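Local coordinates for magnesium transporter MgtE (Enterococcus faecalis, PDB 2OUX), which probably carries magnesium ions across the cell membrane as a homodimer, this chain being its cytosolic part with an N domain and paired CBS domains, at residues 72-78 with 103-109; 147-152 with 173-179. All blocks are in the same frame, centred on the assembly; numbering follows the deposited sequence.

Interaction 1: 72-78 with 103-109; sequences EDNENMK and DLLNMLD. With MG (magnesium ion), chain G; MG (magnesium ion), chain D.
D103 and E72 bring their carboxylates together, OD2 of D103 lying 3.0 Å from OE2 of E72 with the two planes only 19° apart. Both oxygens are acceptors with no hydrogen bond between them; two magnesium ions probably offset the like charges, each residue giving its other oxygen to one: OD1 of D103 binds one at 2.2 Å and OE1 of E72 another, also at 2.2 Å. Each inward oxygen also accepts a hydrogen bond from a water on its own metal. The bend in the E72 chain (chi2 -91°) turns its carboxylate toward D103 and its magnesium. One residue on, the branched end of L104 meets the selenium of M77, a selenomethionine, CD2 to SE 3.5 Å, an apolar pairing suited to this buried side. M107, likewise a selenomethionine, lays its flexible chain against E72, its CG 3.9 Å from CG of E72. L108 then sets CD2 over the backbone of K78, 3.4 Å from its N. At D109 the partner is charged: the extended K78 chain reaches out at about a right angle to the aspartate, forming a salt bridge whose NZ–OD2 hydrogen bond, 3.0 Å, is weak. The contact thus joins the loop between helices 60-67 and 79-83 to the end of helix 98-107, with L104 and L108 also packing on L81 of helix 79-83 and the K78 carbonyl hydrogen-bonded to NE2 of Q112 in helix 110-118.

Interaction 2: 147-152 with 173-179; sequences FVSIVA and IYYVYVV
V148 rests against two side chains of the neighbouring segment, one with each methyl. Its CG2 lies 3.9 Å from CG2 of I173, the two side chains running side by side and pointing the same way, while CG1 meets CG1 of V176 more loosely. Branched aliphatic residues suit this buried side because their short, stiff chains fill the surface close to the backbone. I150 adds the next layer, crossing V176 at about a right angle with its CG1 3.8 Å from CG1 of V176. Its first torsion (chi1 58°) sets CG1 between its own N and carbonyl carbon, and the chain then extends so that CD1 also rests on the valine. The backbone N and O of I150 bond to the residues on either side of V178, its parallel partner: N donates to Y177 O at 2.8 Å, and O accepts from V179 N at 2.8 Å, while V148 O accepts from Y177 N at 2.9 Å. Strands 149-150 and 175-179 are the parallel pair of a beta-alpha-beta unit in the first CBS domain, joined by a crossover through helix 156-166, with strand 185-190 antiparallel on the other side of 175-179. Y177 projects from the face opposite I150 and V178. Its ring has V148 O at its edge, 3.5 Å from CD2, and packs on L244 and I247 of the second CBS domain; Y177 and A234 both bind a magnesium ion. Y174, in the same segment, stacks its ring on Y174 of the second subunit.

Overall arrangement
Interaction 1 belongs to the helical N domain and interaction 2 to the first CBS domain, on opposite sides of the chain's centre; their own centres are 32 Å apart and their nearest atoms about 16 Å apart, without touching. What they share is magnesium. In interaction 1 the D103 metal is also bound by the carbonyl of A141, tying helix 98-107 to helix 139-142, and the D103 side chain is about 6 Å from that of D99, which shares another ion with D252. That D99–D252 ion, next to interaction 1, joins the N domain to the second CBS domain, and the Y177–A234 ion of interaction 2 joins the two CBS domains.

Interaction 1: 72-78 with 103-109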
ATOM      1  N   GLU A  72       0.191  20.023  -6.391  1.00 46.33           N
ATOM      2  CA  GLU A  72       1.144  21.129  -6.495  1.00 50.01           C
ATOM      3  C   GLU A  72       1.075  21.863  -7.833  1.00 53.15           C
ATOM      4  O   GLU A  72       1.657  22.937  -7.993  1.00 52.97           O
ATOM      5  CB  GLU A  72       2.580  20.634  -6.282  1.00 49.04           C
ATOM      6  CG  GLU A  72       3.175  19.909  -7.479  1.00 48.59           C
ATOM      7  CD  GLU A  72       2.936  18.427  -7.428  1.00 47.84           C
ATOM      8  OE1 GLU A  72       1.846  18.039  -6.976  1.00 48.52           O
ATOM      9  OE2 GLU A  72       3.827  17.659  -7.847  1.00 48.73           O
ATOM     10  N   ASP A  73       0.380  21.272  -8.795  1.00 56.79           N
ATOM     11  CA  ASP A  73       0.231  21.872 -10.111  1.00 61.06           C
ATOM     12  C   ASP A  73      -1.043  22.700 -10.109  1.00 63.51           C
ATOM     13  O   ASP A  73      -1.332  23.419 -11.063  1.00 63.54           O
ATOM     14  CB  ASP A  73       0.158  20.781 -11.179  1.00 62.66           C
ATOM     15  CG  ASP A  73       1.502  20.118 -11.422  1.00 63.58           C
ATOM     16  OD1 ASP A  73       2.196  19.809 -10.429  1.00 64.46           O
ATOM     17  OD2 ASP A  73       1.863  19.902 -12.601  1.00 63.77           O
ATOM     18  N   ASN A  74      -1.801  22.556  -9.026  1.00 66.59           N
ATOM     19  CA  ASN A  74      -3.049  23.281  -8.789  1.00 69.81           C
ATOM     20  C   ASN A  74      -3.012  24.561  -9.613  1.00 72.52           C
ATOM     21  O   ASN A  74      -3.892  24.832 -10.432  1.00 72.78           O
ATOM     22  CB  ASN A  74      -3.116  23.652  -7.310  1.00 70.33           C
ATOM     23  CG  ASN A  74      -4.475  24.180  -6.883  1.00 70.55           C
ATOM     24  OD1 ASN A  74      -5.443  23.428  -6.782  1.00 69.96           O
ATOM     25  ND2 ASN A  74      -4.548  25.479  -6.617  1.00 70.60           N
ATOM     26  N   GLU A  75      -1.965  25.337  -9.345  1.00 74.72           N
ATOM     27  CA  GLU A  75      -1.647  26.600  -9.995  1.00 76.95           C
ATOM     28  C   GLU A  75      -2.074  27.795  -9.176  1.00 76.72           C
ATOM     29  O   GLU A  75      -1.566  28.905  -9.386  1.00 76.32           O
ATOM     30  CB  GLU A  75      -2.217  26.678 -11.416  1.00 79.79           C
ATOM     31  CG  GLU A  75      -1.350  27.556 -12.328  1.00 83.73           C
ATOM     32  CD  GLU A  75      -1.602  27.308 -13.795  1.00 85.98           C
ATOM     33  OE1 GLU A  75      -2.769  27.458 -14.207  1.00 87.35           O
ATOM     34  OE2 GLU A  75      -0.643  26.968 -14.528  1.00 87.48           O
ATOM     35  N   ASN A  76      -2.994  27.573  -8.238  1.00 76.45           N
ATOM     36  CA  ASN A  76      -3.402  28.669  -7.387  1.00 76.08           C
ATOM     37  C   ASN A  76      -2.393  28.655  -6.252  1.00 75.06           C
ATOM     38  O   ASN A  76      -2.567  29.356  -5.244  1.00 74.44           O
ATOM     39  CB  ASN A  76      -4.838  28.538  -6.847  1.00 77.59           C
ATOM     40  CG  ASN A  76      -5.317  29.837  -6.193  1.00 79.64           C
ATOM     41  OD1 ASN A  76      -5.459  30.866  -6.861  1.00 80.52           O
ATOM     42  ND2 ASN A  76      -5.528  29.803  -4.882  1.00 80.17           N
HETATM   43  N   MSE A  77      -1.326  27.862  -6.427  1.00 73.58           N
HETATM   44  CA  MSE A  77      -0.273  27.814  -5.417  1.00 72.80           C
HETATM   45  C   MSE A  77       0.281  29.210  -5.564  1.00 71.25           C
HETATM   46  O   MSE A  77      -0.468  30.133  -5.874  1.00 71.91           O
HETATM   47  CB  MSE A  77       0.830  26.776  -5.721  1.00 74.79           C
HETATM   48  CG  MSE A  77       0.408  25.299  -5.678  1.00 76.63           C
HETATM   49 SE   MSE A  77      -0.036  24.586  -3.925  1.00 80.40          SE
HETATM   50  CE  MSE A  77      -1.824  24.028  -4.350  1.00 77.99           C
ATOM     51  N   LYS A  78       1.579  29.382  -5.378  1.00 68.55           N
ATOM     52  CA  LYS A  78       2.143  30.716  -5.499  1.00 66.33           C
ATOM     53  C   LYS A  78       1.440  31.665  -4.520  1.00 63.41           C
ATOM     54  O   LYS A  78       2.032  32.080  -3.518  1.00 62.45           O
ATOM     55  CB  LYS A  78       1.982  31.231  -6.936  1.00 67.31           C
ATOM     56  CG  LYS A  78       2.883  30.545  -7.957  1.00 68.43           C
ATOM     57  CD  LYS A  78       2.803  31.204  -9.332  1.00 68.72           C
ATOM     58  CE  LYS A  78       3.701  30.483 -10.329  1.00 68.22           C
ATOM     59  NZ  LYS A  78       3.621  31.066 -11.693  1.00 68.72           N
ATOM     60  N   ASP A 103       8.417  19.376  -4.743  1.00 28.96           N
ATOM     61  CA  ASP A 103       7.497  19.648  -5.837  1.00 29.77           C
ATOM     62  C   ASP A 103       6.883  21.037  -5.730  1.00 32.07           C
ATOM     63  O   ASP A 103       6.819  21.774  -6.718  1.00 34.54           O
ATOM     64  CB  ASP A 103       6.376  18.598  -5.891  1.00 27.72           C
ATOM     65  CG  ASP A 103       6.873  17.245  -6.344  1.00 26.60           C
ATOM     66  OD1 ASP A 103       8.089  17.141  -6.565  1.00 23.15           O
ATOM     67  OD2 ASP A 103       6.060  16.295  -6.464  1.00 22.62           O
ATOM     68  N   LEU A 104       6.418  21.392  -4.537  1.00 32.63           N
ATOM     69  CA  LEU A 104       5.807  22.694  -4.322  1.00 32.35           C
ATOM     70  C   LEU A 104       6.813  23.758  -4.758  1.00 33.28           C
ATOM     71  O   LEU A 104       6.516  24.604  -5.600  1.00 33.15           O
ATOM     72  CB  LEU A 104       5.463  22.875  -2.841  1.00 34.36           C
ATOM     73  CG  LEU A 104       4.455  23.952  -2.416  1.00 37.69           C
ATOM     74  CD1 LEU A 104       4.717  25.239  -3.168  1.00 36.18           C
ATOM     75  CD2 LEU A 104       3.043  23.468  -2.691  1.00 39.98           C
ATOM     76  N   LEU A 105       8.010  23.702  -4.189  1.00 33.46           N
ATOM     77  CA  LEU A 105       9.052  24.663  -4.514  1.00 34.82           C
ATOM     78  C   LEU A 105       9.321  24.795  -6.011  1.00 37.47           C
ATOM     79  O   LEU A 105       9.416  25.909  -6.528  1.00 38.75           O
ATOM     80  CB  LEU A 105      10.331  24.297  -3.775  1.00 31.29           C
ATOM     81  CG  LEU A 105      10.132  24.423  -2.263  1.00 32.46           C
ATOM     82  CD1 LEU A 105      11.395  24.019  -1.535  1.00 32.32           C
ATOM     83  CD2 LEU A 105       9.760  25.864  -1.921  1.00 34.66           C
ATOM     84  N   ASN A 106       9.428  23.673  -6.713  1.00 38.76           N
ATOM     85  CA  ASN A 106       9.677  23.721  -8.148  1.00 41.25           C
ATOM     86  C   ASN A 106       8.516  24.324  -8.928  1.00 43.69           C
ATOM     87  O   ASN A 106       8.625  24.556 -10.130  1.00 43.23           O
ATOM     88  CB  ASN A 106       9.995  22.326  -8.687  1.00 39.53           C
ATOM     89  CG  ASN A 106      11.289  21.787  -8.135  1.00 37.82           C
ATOM     90  OD1 ASN A 106      12.269  22.508  -8.034  1.00 36.87           O
ATOM     91  ND2 ASN A 106      11.300  20.513  -7.775  1.00 42.75           N
HETATM   92  N   MSE A 107       7.407  24.585  -8.243  1.00 47.76           N
HETATM   93  CA  MSE A 107       6.240  25.174  -8.887  1.00 52.59           C
HETATM   94  C   MSE A 107       6.204  26.683  -8.695  1.00 54.37           C
HETATM   95  O   MSE A 107       5.770  27.419  -9.576  1.00 55.02           O
HETATM   96  CB  MSE A 107       4.955  24.558  -8.335  1.00 56.08           C
HETATM   97  CG  MSE A 107       4.674  23.173  -8.878  1.00 62.33           C
HETATM   98 SE   MSE A 107       4.357  23.167 -10.797  1.00 70.17          SE
HETATM   99  CE  MSE A 107       6.188  23.056 -11.435  1.00 67.45           C
ATOM    100  N   LEU A 108       6.662  27.141  -7.539  1.00 56.29           N
ATOM    101  CA  LEU A 108       6.683  28.565  -7.250  1.00 57.44           C
ATOM    102  C   LEU A 108       7.678  29.234  -8.186  1.00 58.92           C
ATOM    103  O   LEU A 108       8.528  28.566  -8.777  1.00 59.41           O
ATOM    104  CB  LEU A 108       7.111  28.803  -5.805  1.00 57.54           C
ATOM    105  CG  LEU A 108       6.314  28.080  -4.718  1.00 57.89           C
ATOM    106  CD1 LEU A 108       6.943  28.365  -3.365  1.00 55.60           C
ATOM    107  CD2 LEU A 108       4.859  28.528  -4.752  1.00 58.34           C
ATOM    108  N   ASP A 109       7.563  30.552  -8.322  1.00 60.24           N
ATOM    109  CA  ASP A 109       8.468  31.319  -9.171  1.00 60.15           C
ATOM    110  C   ASP A 109       9.876  31.203  -8.595  1.00 59.64           C
ATOM    111  O   ASP A 109      10.044  31.036  -7.389  1.00 59.34           O
ATOM    112  CB  ASP A 109       8.018  32.784  -9.216  1.00 61.42           C
ATOM    113  CG  ASP A 109       6.700  32.967  -9.959  1.00 61.69           C
ATOM    114  OD1 ASP A 109       6.094  34.053  -9.854  1.00 60.75           O
ATOM    115  OD2 ASP A 109       6.274  32.022 -10.659  1.00 62.46           O
TER
HETATM  116 MG    MG G 409       1.881  16.247  -5.709  1.00 33.95          MG
HETATM  117 MG    MG D 402       9.274  15.287  -6.989  1.00 32.96          MG
HETATM  118  O   HOH W   1       2.661  15.384  -7.752  1.00 39.36           O
HETATM  119  O   HOH W   2       7.497  13.989  -6.494  1.00 21.72           O
HETATM  120  O   HOH W   3      11.004  16.365  -8.251  1.00 24.36           O
HETATM  121  O   HOH W   4       8.565  15.338  -8.994  1.00 31.97           O
HETATM  122  O   HOH W   5      10.040  15.445  -5.043  1.00 23.34           O

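Interaction 2: 147-152 with 173-179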
ATOM      1  N   PHE A 147      11.666   7.281   5.685  1.00 26.20           N
ATOM      2  CA  PHE A 147      11.525   5.825   5.744  1.00 28.00           C
ATOM      3  C   PHE A 147      12.125   5.308   7.055  1.00 29.54           C
ATOM      4  O   PHE A 147      12.881   6.014   7.727  1.00 29.72           O
ATOM      5  CB  PHE A 147      12.251   5.167   4.560  1.00 26.16           C
ATOM      6  CG  PHE A 147      13.728   5.498   4.489  1.00 28.19           C
ATOM      7  CD1 PHE A 147      14.631   4.928   5.383  1.00 24.33           C
ATOM      8  CD2 PHE A 147      14.207   6.419   3.556  1.00 25.47           C
ATOM      9  CE1 PHE A 147      15.984   5.272   5.357  1.00 24.65           C
ATOM     10  CE2 PHE A 147      15.560   6.769   3.522  1.00 26.56           C
ATOM     11  CZ  PHE A 147      16.451   6.194   4.427  1.00 25.64           C
ATOM     12  N   VAL A 148      11.799   4.069   7.404  1.00 28.91           N
ATOM     13  CA  VAL A 148      12.318   3.477   8.628  1.00 29.45           C
ATOM     14  C   VAL A 148      13.459   2.508   8.347  1.00 28.05           C
ATOM     15  O   VAL A 148      13.304   1.557   7.586  1.00 28.22           O
ATOM     16  CB  VAL A 148      11.223   2.696   9.392  1.00 28.83           C
ATOM     17  CG1 VAL A 148      11.792   2.146  10.692  1.00 28.92           C
ATOM     18  CG2 VAL A 148      10.033   3.593   9.654  1.00 30.57           C
ATOM     19  N   SER A 149      14.602   2.742   8.972  1.00 27.09           N
ATOM     20  CA  SER A 149      15.735   1.848   8.793  1.00 29.02           C
ATOM     21  C   SER A 149      16.316   1.444  10.148  1.00 28.70           C
ATOM     22  O   SER A 149      16.328   2.233  11.092  1.00 29.48           O
ATOM     23  CB  SER A 149      16.810   2.519   7.932  1.00 30.77           C
ATOM     24  OG  SER A 149      17.103   3.818   8.403  1.00 31.57           O
ATOM     25  N   ILE A 150      16.778   0.205  10.240  1.00 27.80           N
ATOM     26  CA  ILE A 150      17.368  -0.315  11.468  1.00 28.78           C
ATOM     27  C   ILE A 150      18.572  -1.172  11.107  1.00 29.49           C
ATOM     28  O   ILE A 150      18.816  -1.444   9.928  1.00 27.65           O
ATOM     29  CB  ILE A 150      16.373  -1.207  12.237  1.00 26.99           C
ATOM     30  CG1 ILE A 150      15.932  -2.364  11.336  1.00 29.84           C
ATOM     31  CG2 ILE A 150      15.197  -0.388  12.709  1.00 23.43           C
ATOM     32  CD1 ILE A 150      15.182  -3.467  12.050  1.00 31.93           C
ATOM     33  N   VAL A 151      19.325  -1.588  12.123  1.00 32.52           N
ATOM     34  CA  VAL A 151      20.487  -2.445  11.909  1.00 34.25           C
ATOM     35  C   VAL A 151      20.068  -3.877  12.185  1.00 35.84           C
ATOM     36  O   VAL A 151      19.115  -4.120  12.932  1.00 35.70           O
ATOM     37  CB  VAL A 151      21.658  -2.101  12.857  1.00 34.96           C
ATOM     38  CG1 VAL A 151      22.173  -0.712  12.561  1.00 35.31           C
ATOM     39  CG2 VAL A 151      21.208  -2.218  14.313  1.00 33.98           C
ATOM     40  N   ALA A 152      20.800  -4.813  11.592  1.00 36.65           N
ATOM     41  CA  ALA A 152      20.527  -6.238  11.736  1.00 38.43           C
ATOM     42  C   ALA A 152      20.625  -6.832  13.147  1.00 40.75           C
ATOM     43  O   ALA A 152      19.683  -7.477  13.603  1.00 41.33           O
ATOM     44  CB  ALA A 152      21.433  -7.018  10.795  1.00 37.36           C
ATOM     45  N   ILE A 173       5.643   2.739   7.689  1.00 25.37           N
ATOM     46  CA  ILE A 173       6.416   1.872   8.552  1.00 23.08           C
ATOM     47  C   ILE A 173       6.069   0.443   8.185  1.00 20.80           C
ATOM     48  O   ILE A 173       6.511  -0.487   8.840  1.00 20.22           O
ATOM     49  CB  ILE A 173       6.065   2.093  10.049  1.00 26.16           C
ATOM     50  CG1 ILE A 173       4.643   1.601  10.349  1.00 28.63           C
ATOM     51  CG2 ILE A 173       6.198   3.572  10.395  1.00 26.43           C
ATOM     52  CD1 ILE A 173       4.365   1.450  11.829  1.00 28.57           C
ATOM     53  N   TYR A 174       5.279   0.268   7.130  1.00 20.06           N
ATOM     54  CA  TYR A 174       4.866  -1.071   6.735  1.00 21.00           C
ATOM     55  C   TYR A 174       5.977  -1.917   6.153  1.00 22.62           C
ATOM     56  O   TYR A 174       5.820  -3.113   5.938  1.00 23.38           O
ATOM     57  CB  TYR A 174       3.642  -0.993   5.819  1.00 19.54           C
ATOM     58  CG  TYR A 174       2.448  -0.445   6.595  1.00 18.42           C
ATOM     59  CD1 TYR A 174       2.311  -0.718   7.957  1.00 16.46           C
ATOM     60  CD2 TYR A 174       1.498   0.372   5.991  1.00 15.70           C
ATOM     61  CE1 TYR A 174       1.260  -0.179   8.708  1.00 18.59           C
ATOM     62  CE2 TYR A 174       0.438   0.917   6.731  1.00 20.40           C
ATOM     63  CZ  TYR A 174       0.329   0.635   8.094  1.00 19.96           C
ATOM     64  OH  TYR A 174      -0.693   1.179   8.841  1.00 19.68           O
ATOM     65  N   TYR A 175       7.112  -1.277   5.909  1.00 24.73           N
ATOM     66  CA  TYR A 175       8.302  -1.970   5.446  1.00 26.43           C
ATOM     67  C   TYR A 175       9.395  -1.371   6.307  1.00 25.91           C
ATOM     68  O   TYR A 175       9.437  -0.155   6.498  1.00 27.36           O
ATOM     69  CB  TYR A 175       8.602  -1.690   3.966  1.00 26.39           C
ATOM     70  CG  TYR A 175       7.830  -2.552   3.002  1.00 29.13           C
ATOM     71  CD1 TYR A 175       7.864  -3.936   3.110  1.00 32.22           C
ATOM     72  CD2 TYR A 175       7.060  -1.987   1.987  1.00 29.25           C
ATOM     73  CE1 TYR A 175       7.153  -4.740   2.234  1.00 34.46           C
ATOM     74  CE2 TYR A 175       6.343  -2.782   1.105  1.00 31.24           C
ATOM     75  CZ  TYR A 175       6.392  -4.154   1.236  1.00 34.14           C
ATOM     76  OH  TYR A 175       5.678  -4.956   0.377  1.00 38.46           O
ATOM     77  N   VAL A 176      10.258  -2.214   6.853  1.00 27.02           N
ATOM     78  CA  VAL A 176      11.365  -1.724   7.668  1.00 26.36           C
ATOM     79  C   VAL A 176      12.640  -2.144   6.961  1.00 27.01           C
ATOM     80  O   VAL A 176      12.888  -3.332   6.766  1.00 26.43           O
ATOM     81  CB  VAL A 176      11.349  -2.335   9.076  1.00 27.39           C
ATOM     82  CG1 VAL A 176      12.491  -1.765   9.902  1.00 27.53           C
ATOM     83  CG2 VAL A 176      10.013  -2.045   9.749  1.00 28.19           C
ATOM     84  N   TYR A 177      13.448  -1.170   6.568  1.00 27.15           N
ATOM     85  CA  TYR A 177      14.687  -1.479   5.867  1.00 27.62           C
ATOM     86  C   TYR A 177      15.853  -1.692   6.826  1.00 27.36           C
ATOM     87  O   TYR A 177      15.956  -1.032   7.859  1.00 29.27           O
ATOM     88  CB  TYR A 177      14.971  -0.363   4.862  1.00 25.13           C
ATOM     89  CG  TYR A 177      13.805  -0.197   3.916  1.00 24.21           C
ATOM     90  CD1 TYR A 177      13.640  -1.058   2.828  1.00 22.13           C
ATOM     91  CD2 TYR A 177      12.801   0.742   4.174  1.00 22.91           C
ATOM     92  CE1 TYR A 177      12.503  -1.001   2.025  1.00 17.14           C
ATOM     93  CE2 TYR A 177      11.659   0.810   3.373  1.00 20.59           C
ATOM     94  CZ  TYR A 177      11.519  -0.072   2.310  1.00 20.78           C
ATOM     95  OH  TYR A 177      10.364  -0.062   1.577  1.00 20.23           O
ATOM     96  N   VAL A 178      16.721  -2.639   6.492  1.00 27.29           N
ATOM     97  CA  VAL A 178      17.863  -2.933   7.340  1.00 26.67           C
ATOM     98  C   VAL A 178      19.129  -2.451   6.656  1.00 27.36           C
ATOM     99  O   VAL A 178      19.376  -2.791   5.510  1.00 30.37           O
ATOM    100  CB  VAL A 178      17.980  -4.452   7.611  1.00 27.27           C
ATOM    101  CG1 VAL A 178      19.124  -4.728   8.588  1.00 25.68           C
ATOM    102  CG2 VAL A 178      16.661  -4.986   8.177  1.00 27.00           C
ATOM    103  N   VAL A 179      19.915  -1.642   7.354  1.00 28.09           N
ATOM    104  CA  VAL A 179      21.166  -1.132   6.798  1.00 28.78           C
ATOM    105  C   VAL A 179      22.311  -1.435   7.750  1.00 30.17           C
ATOM    106  O   VAL A 179      22.085  -1.817   8.892  1.00 29.90           O
ATOM    107  CB  VAL A 179      21.146   0.408   6.602  1.00 27.98           C
ATOM    108  CG1 VAL A 179      20.121   0.805   5.551  1.00 26.32           C
ATOM    109  CG2 VAL A 179      20.859   1.091   7.926  1.00 24.88           C
TER
HETATM  110  O   HOH W   6       9.655   2.609   6.055  1.00 18.09           O